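Local coordinates for protein Aac(6')-ib (Escherichia coli, PDB 2BUE) that probably transfers an acetyl group from acetyl-CoA to the 6'-amino group of aminoglycosides such as kanamycin B, conferring resistance to these antibiotics, at residues L142-D146 with P147-K151; S71-Q75 with E76-P80; S159-R162 with A163-C166; M188-R192 with Q193-R197; A37-Y40 with E41-R45. The protein carries 2 engineered substitutions. All blocks are in the same frame, centred on the assembly; numbering follows the deposited sequence. Where two conformers were deposited one is given.

Interaction 1: residues L142-D146 with P147-K151. With CA (calcium ion), chain D.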
# COMPACT_ATOMS: atom_id res chain seq x y z
N LEU A 142 -7.54 9.52 -1.72
CA LEU A 142 -8.59 8.65 -2.22
C LEU A 142 -9.37 8.02 -1.05
O LEU A 142 -10.61 8.09 -1.00
CB LEU A 142 -7.96 7.57 -3.12
CG LEU A 142 -8.85 6.58 -3.86
CD1 LEU A 142 -8.05 5.96 -5.00
CD2 LEU A 142 -9.34 5.50 -2.91
N LEU A 143 -8.63 7.42 -0.13
CA LEU A 143 -9.25 6.75 1.00
C LEU A 143 -10.10 7.69 1.87
O LEU A 143 -11.20 7.32 2.27
CB LEU A 143 -8.20 5.97 1.82
CG LEU A 143 -7.61 4.77 1.07
CD1 LEU A 143 -6.37 4.21 1.82
CD2 LEU A 143 -8.64 3.65 0.85
N PHE A 144 -9.59 8.88 2.18
CA PHE A 144 -10.38 9.82 2.99
C PHE A 144 -11.59 10.38 2.22
O PHE A 144 -12.50 10.94 2.81
CB PHE A 144 -9.50 10.92 3.57
CG PHE A 144 -8.64 10.46 4.73
CD1 PHE A 144 -9.20 9.71 5.78
CD2 PHE A 144 -7.29 10.83 4.81
CE1 PHE A 144 -8.42 9.31 6.89
CE2 PHE A 144 -6.49 10.42 5.90
CZ PHE A 144 -7.04 9.67 6.93
N ASN A 145 -11.61 10.21 0.91
CA ASN A 145 -12.82 10.58 0.14
C ASN A 145 -13.94 9.56 0.29
O ASN A 145 -15.07 9.74 -0.21
CB ASN A 145 -12.47 10.84 -1.32
CG ASN A 145 -11.92 12.24 -1.54
OD1 ASN A 145 -12.23 13.15 -0.76
ND2 ASN A 145 -11.12 12.43 -2.61
N ASP A 146 -13.65 8.47 1.00
CA ASP A 146 -14.70 7.64 1.53
C ASP A 146 -15.01 8.12 2.95
O ASP A 146 -14.17 7.94 3.86
CB ASP A 146 -14.26 6.16 1.55
CG ASP A 146 -15.32 5.23 2.14
OD1 ASP A 146 -16.36 5.71 2.64
OD2 ASP A 146 -15.11 4.01 2.12
N PRO A 147 -16.19 8.75 3.17
CA PRO A 147 -16.45 9.34 4.51
C PRO A 147 -16.48 8.33 5.67
O PRO A 147 -16.36 8.74 6.84
CB PRO A 147 -17.81 10.05 4.35
CG PRO A 147 -18.42 9.39 3.17
CD PRO A 147 -17.33 8.98 2.25
N GLU A 148 -16.58 7.04 5.36
CA GLU A 148 -16.59 6.01 6.38
C GLU A 148 -15.18 5.75 6.97
O GLU A 148 -15.04 5.13 8.02
CB GLU A 148 -17.14 4.73 5.80
CG GLU A 148 -18.60 4.81 5.49
CD GLU A 148 -19.12 3.46 5.05
OE1 GLU A 148 -18.63 2.44 5.57
OE2 GLU A 148 -19.98 3.42 4.18
N VAL A 149 -14.17 6.20 6.24
CA VAL A 149 -12.77 5.90 6.62
C VAL A 149 -12.31 6.86 7.72
O VAL A 149 -12.48 8.07 7.60
CB VAL A 149 -11.86 5.99 5.38
CG1 VAL A 149 -10.38 5.94 5.82
CG2 VAL A 149 -12.21 4.88 4.38
N THR A 150 -11.72 6.31 8.78
CA THR A 150 -11.39 7.11 9.98
C THR A 150 -9.89 7.36 10.15
O THR A 150 -9.47 8.38 10.72
CB THR A 150 -11.87 6.37 11.23
OG1 THR A 150 -11.37 5.02 11.22
CG2 THR A 150 -13.42 6.37 11.29
N LYS A 151 -9.11 6.43 9.63
CA LYS A 151 -7.66 6.43 9.88
C LYS A 151 -7.01 5.51 8.87
O LYS A 151 -7.62 4.49 8.51
CB LYS A 151 -7.41 5.86 11.29
CG LYS A 151 -5.92 5.84 11.68
CD LYS A 151 -5.79 5.52 13.17
CE LYS A 151 -6.06 4.06 13.47
NZ LYS A 151 -6.11 3.77 14.97
CA CA D . -20.52 4.13 2.10
O HOH W 1 -15.94 2.06 3.61
O HOH W 2 -18.20 3.81 1.49
O HOH W 3 -22.64 3.04 2.43
O HOH W 4 -22.35 5.43 3.18
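V149 folds back under the end of helix 131-144 and packs against the two residues that close it, L143 and F144. Its CG2 lies 3.4 Å from L143 O, while CG1 sits 4.0 Å from F144 CD1, the two side chains crossing at about a right angle. The rim of the F144 ring continues the packing: K151 N and the carbonyl carbon of T150 lie at its edge, near the ring plane. A type I beta turn from D146 to V149 makes this return possible. V149 N donates to D146 O (2.9 Å, N-H...O 164°) from above the carbonyl plane. The D146 carboxylate closes the same turn from its side-chain end: with CG anti to the backbone N (chi1 178°), OD1 takes the amide of E148 at an E148 N to D146 OD1 distance of 3.0 Å, approached from above the carboxylate plane.

Beyond D146 the contact opens to solvent and is held by water and metal. E148 stretches outward and binds a calcium ion through OE2 at 2.3 Å. One water ligand of that ion donates to D146 OD1 (2.9 Å from the water oxygen), so D146 is a second-shell partner; another water donates to D146 OD2 and, weakly, to E148 OE1. The cation would be expected to ease the repulsion between the two acids. On the buried side L143 rests on I117 of strand 114-121 and I152 of strand 151-154, and the F144 ring meets that of F195 in helix 192-197.

Interaction 2: residues S71-Q75 with E76-P80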
# COMPACT_ATOMS: atom_id res chain seq x y z
N SER A 71 -11.02 -10.08 -7.92
CA SER A 71 -12.08 -10.81 -7.21
C SER A 71 -11.59 -11.69 -6.05
O SER A 71 -12.30 -11.90 -5.06
CB SER A 71 -12.91 -11.65 -8.19
OG SER A 71 -12.07 -12.61 -8.82
N VAL A 72 -10.36 -12.21 -6.17
CA VAL A 72 -9.75 -12.99 -5.08
C VAL A 72 -9.32 -12.07 -3.94
O VAL A 72 -9.54 -12.37 -2.77
CB VAL A 72 -8.52 -13.82 -5.59
CG1 VAL A 72 -7.76 -14.45 -4.42
CG2 VAL A 72 -8.97 -14.92 -6.58
N LEU A 73 -8.70 -10.94 -4.30
CA LEU A 73 -8.28 -9.95 -3.30
C LEU A 73 -9.53 -9.43 -2.54
O LEU A 73 -9.47 -9.20 -1.32
CB LEU A 73 -7.54 -8.80 -3.95
CG LEU A 73 -6.14 -9.14 -4.50
CD1 LEU A 73 -5.59 -7.90 -5.25
CD2 LEU A 73 -5.22 -9.58 -3.35
N ALA A 74 -10.63 -9.31 -3.27
CA ALA A 74 -11.91 -8.83 -2.71
C ALA A 74 -12.34 -9.71 -1.54
O ALA A 74 -12.97 -9.21 -0.60
CB ALA A 74 -13.01 -8.80 -3.77
N GLN A 75 -12.02 -11.01 -1.60
CA GLN A 75 -12.40 -11.96 -0.52
C GLN A 75 -11.66 -11.70 0.78
O GLN A 75 -12.06 -12.18 1.84
CB GLN A 75 -12.15 -13.42 -0.92
CG GLN A 75 -12.44 -13.77 -2.34
CD GLN A 75 -13.90 -13.68 -2.71
OE1 GLN A 75 -14.79 -13.89 -1.88
NE2 GLN A 75 -14.16 -13.39 -3.98
N GLU A 76 -10.56 -10.95 0.70
CA GLU A 76 -9.74 -10.57 1.83
C GLU A 76 -9.89 -9.09 2.19
O GLU A 76 -9.08 -8.53 2.95
CB GLU A 76 -8.27 -10.80 1.48
CG GLU A 76 -7.45 -11.25 2.64
CD GLU A 76 -7.39 -12.76 2.72
OE1 GLU A 76 -6.55 -13.26 3.48
OE2 GLU A 76 -8.17 -13.44 2.01
N SER A 77 -10.90 -8.44 1.60
CA SER A 77 -11.12 -7.01 1.82
C SER A 77 -9.94 -6.17 1.32
O SER A 77 -9.65 -5.10 1.87
CB SER A 77 -11.43 -6.73 3.30
OG SER A 77 -12.70 -7.27 3.65
N VAL A 78 -9.31 -6.62 0.23
CA VAL A 78 -8.21 -5.92 -0.39
C VAL A 78 -8.62 -5.40 -1.76
O VAL A 78 -9.21 -6.14 -2.59
CB VAL A 78 -6.94 -6.84 -0.53
CG1 VAL A 78 -5.81 -6.14 -1.31
CG2 VAL A 78 -6.44 -7.30 0.86
N THR A 79 -8.30 -4.13 -1.99
CA THR A 79 -8.56 -3.48 -3.28
C THR A 79 -7.26 -3.09 -3.96
O THR A 79 -6.48 -2.31 -3.39
CB THR A 79 -9.44 -2.22 -3.09
OG1 THR A 79 -10.67 -2.58 -2.44
CG2 THR A 79 -9.73 -1.53 -4.42
N PRO A 80 -7.00 -3.64 -5.16
CA PRO A 80 -5.77 -3.34 -5.90
C PRO A 80 -5.88 -2.16 -6.85
O PRO A 80 -6.91 -2.00 -7.54
CB PRO A 80 -5.52 -4.64 -6.69
CG PRO A 80 -6.93 -5.14 -7.04
CD PRO A 80 -7.83 -4.65 -5.86
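The carbonyl group of L73 is used on both faces of its plane: E76 N comes to L73 O from one side at 2.9 Å and V78 N from the other at 3.0 Å. The V78 bond, together with S77 N to A74 O (3.1 Å), makes a Schellman motif that ends helix 70-74 and passes the chain to strand 78-85; S77, with its positive phi of 62°, is its C-prime residue. S77 N meets A74 O from well above that carbonyl plane. The amide of Q75 is the other flat group. Its chain bends at chi2 (-67°), folding it back along the helix so that Q75 NE2 donates to S71 O at 2.6 Å, with S71 O tilted out of the amide plane.

E76, in the turn, lines the ribostamycin pocket, and the ligand also touches L73. The buried side is apolar. L73 CB lies 4.0 Å from V78 CB, and both side chains face strand 88-97, L73 meeting Y92, V78 meeting Q94 and Y96. The isobutyl group of L73 divides between two strand residues: CD2 is 4.0 Å from V78 CG1, and CD1 presses on the P80 ring, with L73 CD1 3.6 Å from P80 CG.

Interaction 3: residues S159-R162 with A163-C166. With COA (coenzyme A), chain B.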
# COMPACT_ATOMS: atom_id res chain seq x y z
N SER A 159 13.33 -2.96 8.86
CA SER A 159 14.52 -2.91 7.99
C SER A 159 14.35 -1.88 6.85
O SER A 159 15.34 -1.40 6.29
CB SER A 159 14.81 -4.29 7.39
OG SER A 159 15.15 -5.29 8.37
N ASN A 160 13.10 -1.56 6.51
CA ASN A 160 12.78 -0.76 5.33
C ASN A 160 12.72 0.75 5.59
O ASN A 160 11.64 1.37 5.55
CB ASN A 160 11.46 -1.26 4.70
CG ASN A 160 11.30 -0.85 3.25
OD1 ASN A 160 12.09 -0.06 2.73
ND2 ASN A 160 10.29 -1.41 2.57
N LEU A 161 13.89 1.33 5.88
CA LEU A 161 13.98 2.72 6.31
C LEU A 161 13.48 3.70 5.23
O LEU A 161 12.89 4.75 5.54
CB LEU A 161 15.44 3.04 6.76
CG LEU A 161 15.94 2.16 7.93
CD1 LEU A 161 17.44 2.45 8.22
CD2 LEU A 161 15.09 2.33 9.19
N ARG A 162 13.70 3.35 3.96
CA ARG A 162 13.28 4.19 2.85
C ARG A 162 11.74 4.28 2.83
O ARG A 162 11.17 5.37 2.70
CB ARG A 162 13.80 3.64 1.51
CG ARG A 162 13.37 4.46 0.30
CD ARG A 162 13.99 3.94 -1.01
NE ARG A 162 13.67 2.53 -1.22
CZ ARG A 162 14.35 1.69 -2.00
NH1 ARG A 162 15.43 2.11 -2.66
NH2 ARG A 162 13.97 0.43 -2.10
N ALA A 163 11.09 3.13 2.99
CA ALA A 163 9.59 3.09 3.01
C ALA A 163 9.08 3.91 4.21
O ALA A 163 8.14 4.69 4.09
CB ALA A 163 9.10 1.68 3.09
N ILE A 164 9.71 3.73 5.37
CA ILE A 164 9.31 4.47 6.58
C ILE A 164 9.39 5.99 6.36
O ILE A 164 8.44 6.73 6.68
CB ILE A 164 10.14 4.03 7.83
CG1 ILE A 164 9.85 2.55 8.18
CG2 ILE A 164 9.87 4.94 9.02
CD1 ILE A 164 10.92 1.90 9.07
N ARG A 165 10.50 6.46 5.80
CA ARG A 165 10.65 7.88 5.50
C ARG A 165 9.63 8.38 4.48
O ARG A 165 9.05 9.45 4.66
CB ARG A 165 12.08 8.20 5.04
CG ARG A 165 12.28 9.68 4.73
CD ARG A 165 12.44 10.53 6.00
NE ARG A 165 12.17 11.95 5.74
CZ ARG A 165 11.24 12.67 6.39
NH1 ARG A 165 10.51 12.11 7.35
NH2 ARG A 165 11.06 13.95 6.09
N CYS A 166 9.39 7.60 3.43
CA CYS A 166 8.37 7.97 2.44
C CYS A 166 7.01 8.17 3.14
O CYS A 166 6.33 9.19 2.94
CB CYS A 166 8.27 6.88 1.38
SG CYS A 166 6.86 7.05 0.26
N1A COA B . 17.44 4.43 3.69
C2A COA B . 16.83 5.37 4.42
N3A COA B . 16.23 6.40 3.84
C4A COA B . 16.22 6.51 2.50
C5A COA B . 16.85 5.55 1.72
C6A COA B . 17.47 4.49 2.35
N6A COA B . 18.08 3.55 1.61
N7A COA B . 16.69 5.90 0.44
C8A COA B . 16.00 7.04 0.41
N9A COA B . 15.72 7.41 1.67
C1B COA B . 14.96 8.58 2.08
C2B COA B . 15.03 9.55 0.92
O2B COA B . 16.12 10.44 1.15
C3B COA B . 13.66 10.23 1.00
O3B COA B . 13.66 11.14 2.10
P3B COA B . 14.05 12.68 1.89
O7A COA B . 13.65 13.38 3.30
O8A COA B . 13.06 13.27 0.77
O9A COA B . 15.50 12.84 1.55
C4B COA B . 12.74 9.06 1.38
O4B COA B . 13.58 8.09 2.08
C5B COA B . 11.93 8.34 0.30
O5B COA B . 10.93 9.18 -0.28
P1A COA B . 10.57 8.96 -1.86
O1A COA B . 9.22 9.54 -2.16
O2A COA B . 11.70 9.32 -2.76
O3A COA B . 10.43 7.37 -1.85
P2A COA B . 10.30 6.47 -3.21
O4A COA B . 9.83 7.33 -4.31
O5A COA B . 11.51 5.61 -3.39
O6A COA B . 9.08 5.51 -2.76
CBP COA B . 8.77 3.23 -1.97
CCP COA B . 9.16 4.67 -1.57
CDP COA B . 8.91 2.34 -0.72
CEP COA B . 7.30 3.24 -2.47
CAP COA B . 9.73 2.73 -3.11
OAP COA B . 11.10 3.00 -2.76
C9P COA B . 9.53 1.24 -3.46
O9P COA B . 8.52 0.89 -4.08
N8P COA B . 10.50 0.40 -3.05
C7P COA B . 10.47 -1.06 -3.30
C6P COA B . 9.19 -1.70 -2.71
C5P COA B . 8.89 -1.29 -1.24
O5P COA B . 9.79 -1.13 -0.42
N4P COA B . 7.59 -1.13 -0.94
C3P COA B . 7.17 -0.70 0.41
C2P COA B . 6.98 -1.87 1.38
S1P COA B . 6.30 -1.32 3.01
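The side-chain amide of N160 packs on A163 CB at the start of helix 161-169. The hydrogen bonds that wind the first turn are regular: I164 N to N160 O (3.1 Å), then R165 N to L161 O and C166 N to R162 O. N160, the N-cap, adds a side-chain bond, its OD1 accepting weakly from A163 N at 3.4 Å. The other half of the same amide serves the ligand. With CG near anti to the backbone N (chi1 -160°), ND2 faces the cofactor beside A163 CB, and N160 ND2 donates almost straight to O5P of coenzyme A (3.0 Å, 169°), the beta-alanine carbonyl of the pantetheine arm. One amide thus serves both the helix start, weakly, and the cofactor.

This helix is one wall of the coenzyme A site of the GNAT fold; strand 114-121 and the start of helix 131-144 contribute too, through L121 N, G132 N and T133 OG1. Two arginines meet the cofactor in different ways. R165 bends at chi2, and R165 NE donates to the 3'-phosphate oxygen O7A of coenzyme A (3.2 Å, 172°), which lies at the guanidinium edge in its plane; R165 NH1 is held from behind by a salt bridge to E168. R162 differs: the pantetheine hydroxyl OAP lies over one face of its guanidinium, 3.0 Å from R162 NE.

Apolar and van der Waals contacts fill the rest. L161 CB is 3.6 Å from C2A of the adenine, R162 CG lies against N7A at 3.6 Å, and C166 SG approaches CCP at 3.8 Å.

Interaction 4: residues M188-R192 with Q193-R197. With CA (calcium ion), chain E.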
# COMPACT_ATOMS: atom_id res chain seq x y z
N MET A 188 2.36 2.49 11.59
CA MET A 188 2.30 3.92 11.29
C MET A 188 0.86 4.30 10.95
O MET A 188 0.17 3.54 10.29
CB MET A 188 3.19 4.25 10.09
CG MET A 188 4.67 3.86 10.34
SD MET A 188 5.72 4.31 8.97
CE MET A 188 5.77 6.09 9.08
N VAL A 189 0.45 5.50 11.36
CA VAL A 189 -0.94 5.92 11.11
C VAL A 189 -1.03 7.39 10.69
O VAL A 189 -0.15 8.22 10.99
CB VAL A 189 -1.87 5.65 12.34
CG1 VAL A 189 -1.84 4.20 12.80
CG2 VAL A 189 -1.60 6.62 13.49
N GLN A 190 -2.14 7.69 10.02
CA GLN A 190 -2.53 9.06 9.69
C GLN A 190 -4.05 9.13 9.91
O GLN A 190 -4.80 8.43 9.24
CB GLN A 190 -2.19 9.35 8.23
CG GLN A 190 -2.42 10.79 7.85
CD GLN A 190 -1.91 11.16 6.48
OE1 GLN A 190 -1.20 10.39 5.78
NE2 GLN A 190 -2.23 12.38 6.08
N THR A 191 -4.50 9.95 10.86
CA THR A 191 -5.94 10.06 11.16
C THR A 191 -6.62 11.05 10.22
O THR A 191 -5.97 11.91 9.64
CB THR A 191 -6.18 10.56 12.61
OG1 THR A 191 -5.67 11.90 12.73
CG2 THR A 191 -5.50 9.61 13.65
N ARG A 192 -7.95 10.96 10.12
CA ARG A 192 -8.68 11.91 9.31
C ARG A 192 -8.47 13.31 9.86
O ARG A 192 -8.30 14.22 9.08
CB ARG A 192 -10.17 11.57 9.27
CG ARG A 192 -10.95 12.59 8.44
CD ARG A 192 -12.43 12.23 8.36
NE ARG A 192 -12.67 11.04 7.54
CZ ARG A 192 -12.75 11.04 6.20
NH1 ARG A 192 -12.57 12.17 5.51
NH2 ARG A 192 -12.95 9.89 5.55
N GLN A 193 -8.46 13.47 11.19
CA GLN A 193 -8.27 14.81 11.79
C GLN A 193 -6.93 15.42 11.37
O GLN A 193 -6.86 16.61 11.03
CB GLN A 193 -8.40 14.76 13.31
CG GLN A 193 -8.40 16.18 13.96
CD GLN A 193 -8.62 16.17 15.48
OE1 GLN A 193 -7.88 15.50 16.23
NE2 GLN A 193 -9.61 16.93 15.95
N ALA A 194 -5.88 14.60 11.37
CA ALA A 194 -4.56 15.06 10.91
C ALA A 194 -4.58 15.50 9.46
O ALA A 194 -4.01 16.55 9.12
CB ALA A 194 -3.48 13.96 11.13
N PHE A 195 -5.24 14.71 8.61
CA PHE A 195 -5.35 15.00 7.18
C PHE A 195 -6.07 16.35 6.97
O PHE A 195 -5.64 17.18 6.16
CB PHE A 195 -6.11 13.86 6.49
CG PHE A 195 -6.30 14.06 5.03
CD1 PHE A 195 -5.28 13.80 4.13
CD2 PHE A 195 -7.54 14.53 4.53
CE1 PHE A 195 -5.46 13.98 2.74
CE2 PHE A 195 -7.74 14.72 3.17
CZ PHE A 195 -6.70 14.45 2.26
N GLU A 196 -7.17 16.55 7.71
CA GLU A 196 -7.93 17.81 7.66
C GLU A 196 -7.06 19.00 8.06
O GLU A 196 -6.98 19.99 7.33
CB GLU A 196 -9.14 17.73 8.60
CG GLU A 196 -10.25 16.78 8.13
CD GLU A 196 -11.27 16.49 9.21
OE1 GLU A 196 -11.11 16.96 10.36
OE2 GLU A 196 -12.23 15.75 8.93
N ARG A 197 -6.37 18.87 9.19
CA ARG A 197 -5.52 19.95 9.72
C ARG A 197 -4.42 20.34 8.76
O ARG A 197 -4.07 21.53 8.66
CB ARG A 197 -4.94 19.57 11.08
CG ARG A 197 -5.95 19.57 12.21
CD ARG A 197 -5.25 19.27 13.55
NE ARG A 197 -5.33 17.87 13.98
CZ ARG A 197 -4.31 17.00 13.97
NH1 ARG A 197 -3.12 17.35 13.51
NH2 ARG A 197 -4.50 15.76 14.40
CA CA E . -4.47 23.80 9.13
O HOH W 5 -2.23 23.77 9.69
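T191 closes strand 183-191, and the chain turns directly into helix 192-197: the short segments 188-191 and 193-197 run with their axes 61° apart, approaching to 6.5 Å. F195 N donates to T191 O (3.1 Å) and E196 N to R192 O (2.9 Å). T191 is the N-cap. Its OG1 stands between the backbone N and the carbonyl carbon (chi1 64°), the crowded position, from which it accepts from A194 N at 3.0 Å and lies 3.4 Å from A194 CB. A side-chain oxygen thereby takes up an amide of the first helical turn, the usual role of an N-cap threonine, here placed at the end of a strand.

With CG anti to the backbone N (chi1 179°), R192 leads away from its own helix toward the end of helix 131-144. E196 OE2 lies alongside its aliphatic part, 3.4 Å from R192 CG, while the guanidinium is committed to helix 131-144 and the turn after it, donating to F144 O and V149 O. F195 has a cation-pi partner in R199. At the far end the R197 guanidinium turns back, one face over Q193 O and A194 CA. The R197 backbone carbonyl binds a second calcium ion (R197 O to calcium 2.4 Å), whose shell includes a water, S200 O and A202 O.

Interaction 5: residues A37-Y40 with E41-R45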
# COMPACT_ATOMS: atom_id res chain seq x y z
N ALA A 37 -0.35 -9.94 -15.80
CA ALA A 37 0.95 -10.28 -16.43
C ALA A 37 2.03 -9.25 -16.10
O ALA A 37 3.18 -9.61 -15.74
CB ALA A 37 0.80 -10.43 -17.96
N MET A 38 1.63 -7.98 -16.21
CA MET A 38 2.50 -6.84 -15.86
C MET A 38 2.90 -6.88 -14.38
O MET A 38 4.09 -6.74 -14.04
CB MET A 38 1.81 -5.52 -16.21
CG MET A 38 2.62 -4.29 -15.82
SD MET A 38 1.74 -2.77 -16.23
CE MET A 38 0.37 -2.78 -15.08
N LEU A 39 1.94 -7.09 -13.50
CA LEU A 39 2.23 -7.20 -12.06
C LEU A 39 3.22 -8.36 -11.77
O LEU A 39 4.17 -8.20 -10.98
CB LEU A 39 0.93 -7.34 -11.27
CG LEU A 39 1.11 -7.43 -9.75
CD1 LEU A 39 1.75 -6.12 -9.22
CD2 LEU A 39 -0.25 -7.75 -9.11
N TYR A 40 3.02 -9.49 -12.44
CA TYR A 40 3.95 -10.63 -12.33
C TYR A 40 5.38 -10.21 -12.68
O TYR A 40 6.33 -10.46 -11.92
CB TYR A 40 3.45 -11.79 -13.21
CG TYR A 40 4.52 -12.80 -13.55
CD1 TYR A 40 5.06 -13.64 -12.57
CD2 TYR A 40 5.01 -12.88 -14.85
CE1 TYR A 40 6.07 -14.57 -12.91
CE2 TYR A 40 6.00 -13.81 -15.20
CZ TYR A 40 6.52 -14.64 -14.24
OH TYR A 40 7.50 -15.55 -14.56
N GLU A 41 5.54 -9.54 -13.83
CA GLU A 41 6.84 -9.02 -14.21
C GLU A 41 7.43 -8.14 -13.08
O GLU A 41 8.57 -8.36 -12.65
CB GLU A 41 6.79 -8.28 -15.54
CG GLU A 41 8.15 -7.71 -15.89
CD GLU A 41 8.22 -7.04 -17.25
OE1 GLU A 41 7.20 -6.97 -17.97
OE2 GLU A 41 9.35 -6.57 -17.57
N TRP A 42 6.63 -7.16 -12.62
CA TRP A 42 7.06 -6.27 -11.53
C TRP A 42 7.50 -7.00 -10.26
O TRP A 42 8.55 -6.67 -9.68
CB TRP A 42 5.93 -5.30 -11.17
CG TRP A 42 5.61 -4.29 -12.24
CD1 TRP A 42 6.29 -4.07 -13.41
CD2 TRP A 42 4.55 -3.35 -12.19
NE1 TRP A 42 5.69 -3.04 -14.11
CE2 TRP A 42 4.62 -2.57 -13.38
CE3 TRP A 42 3.53 -3.08 -11.26
CZ2 TRP A 42 3.71 -1.53 -13.66
CZ3 TRP A 42 2.62 -2.04 -11.53
CH2 TRP A 42 2.73 -1.27 -12.72
N LEU A 43 6.70 -7.97 -9.82
CA LEU A 43 6.96 -8.66 -8.56
C LEU A 43 8.23 -9.52 -8.59
O LEU A 43 8.69 -10.00 -7.55
CB LEU A 43 5.74 -9.49 -8.12
CG LEU A 43 4.51 -8.66 -7.72
CD1 LEU A 43 3.36 -9.61 -7.46
CD2 LEU A 43 4.80 -7.80 -6.46
N ASN A 44 8.78 -9.70 -9.78
CA ASN A 44 10.05 -10.41 -9.95
C ASN A 44 11.25 -9.51 -10.26
O ASN A 44 12.36 -10.01 -10.57
CB ASN A 44 9.86 -11.51 -11.00
CG ASN A 44 9.09 -12.70 -10.44
OD1 ASN A 44 9.66 -13.55 -9.74
ND2 ASN A 44 7.80 -12.77 -10.74
N ARG A 45 11.05 -8.20 -10.19
CA ARG A 45 12.18 -7.27 -10.31
C ARG A 45 12.93 -7.22 -8.98
O ARG A 45 12.31 -7.20 -7.91
CB ARG A 45 11.72 -5.90 -10.77
CG ARG A 45 11.09 -5.96 -12.16
CD ARG A 45 10.70 -4.60 -12.66
NE ARG A 45 10.29 -4.69 -14.06
CZ ARG A 45 9.68 -3.72 -14.73
NH1 ARG A 45 9.40 -2.56 -14.14
NH2 ARG A 45 9.35 -3.92 -15.99
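Helix 36-43, within the GNAT domain, pairs M38 with W42 one turn on in a Met-aromatic contact. The two side chains lie side by side and point the same way. M38 CG rides over one face of the indole, 4.0 Å from the centre of the W42 five-membered ring, a CH-pi contact; SD is oblique to the six-membered ring, with M38 SD 3.5 Å from W42 CZ2. The backbone bond from W42 N to M38 O (2.9 Å) keeps the pair in step, and R45 lays its guanidinium face over W42 CD1.

On the next ridge L39 CG packs on L43 CD1 at 3.9 Å, and the L39 and W42 side chains cross at about a right angle, CD1 of L39 nearest CE3 of W42. Polar bonds gather where the helix ends. N44 ND2 donates to Y40 O (3.0 Å, 162°), the acceptor lying in the plane of the N44 amide, and also reaches P59 O. R45 NH2 forms a salt bridge with E41 OE2 at 3.1 Å. M38 and W42 rest on I82 and P89 of the sheet, L43 on W52 and helix 61-68: the arrangement is that of an amphipathic helix whose i to i+4 pairs run from the apolar face to its polar C-terminal end.

All five contacts are local, joining neighbours round a turn or along a helix. Interactions 1 and 4 touch: R192 and F195 of 188-197 meet the end of helix 131-144 and the turn after it, and each contact has its own calcium at the surface. Interaction 4 is the most superficial; the other three, like interaction 1, have buried apolar faces. Interactions 3 and 4 meet lightly, where M188 reaches I164. Two contacts start helices with side-chain caps, 3 and 4, whereas 1, 2 and 5 lie at helix ends, that of 2 closed by a Schellman motif. Chemistry follows place: cofactor phosphate and amide recognition in interaction 3, a ribostamycin-lining acid in 2, and aromatic and sulfur packing in 5.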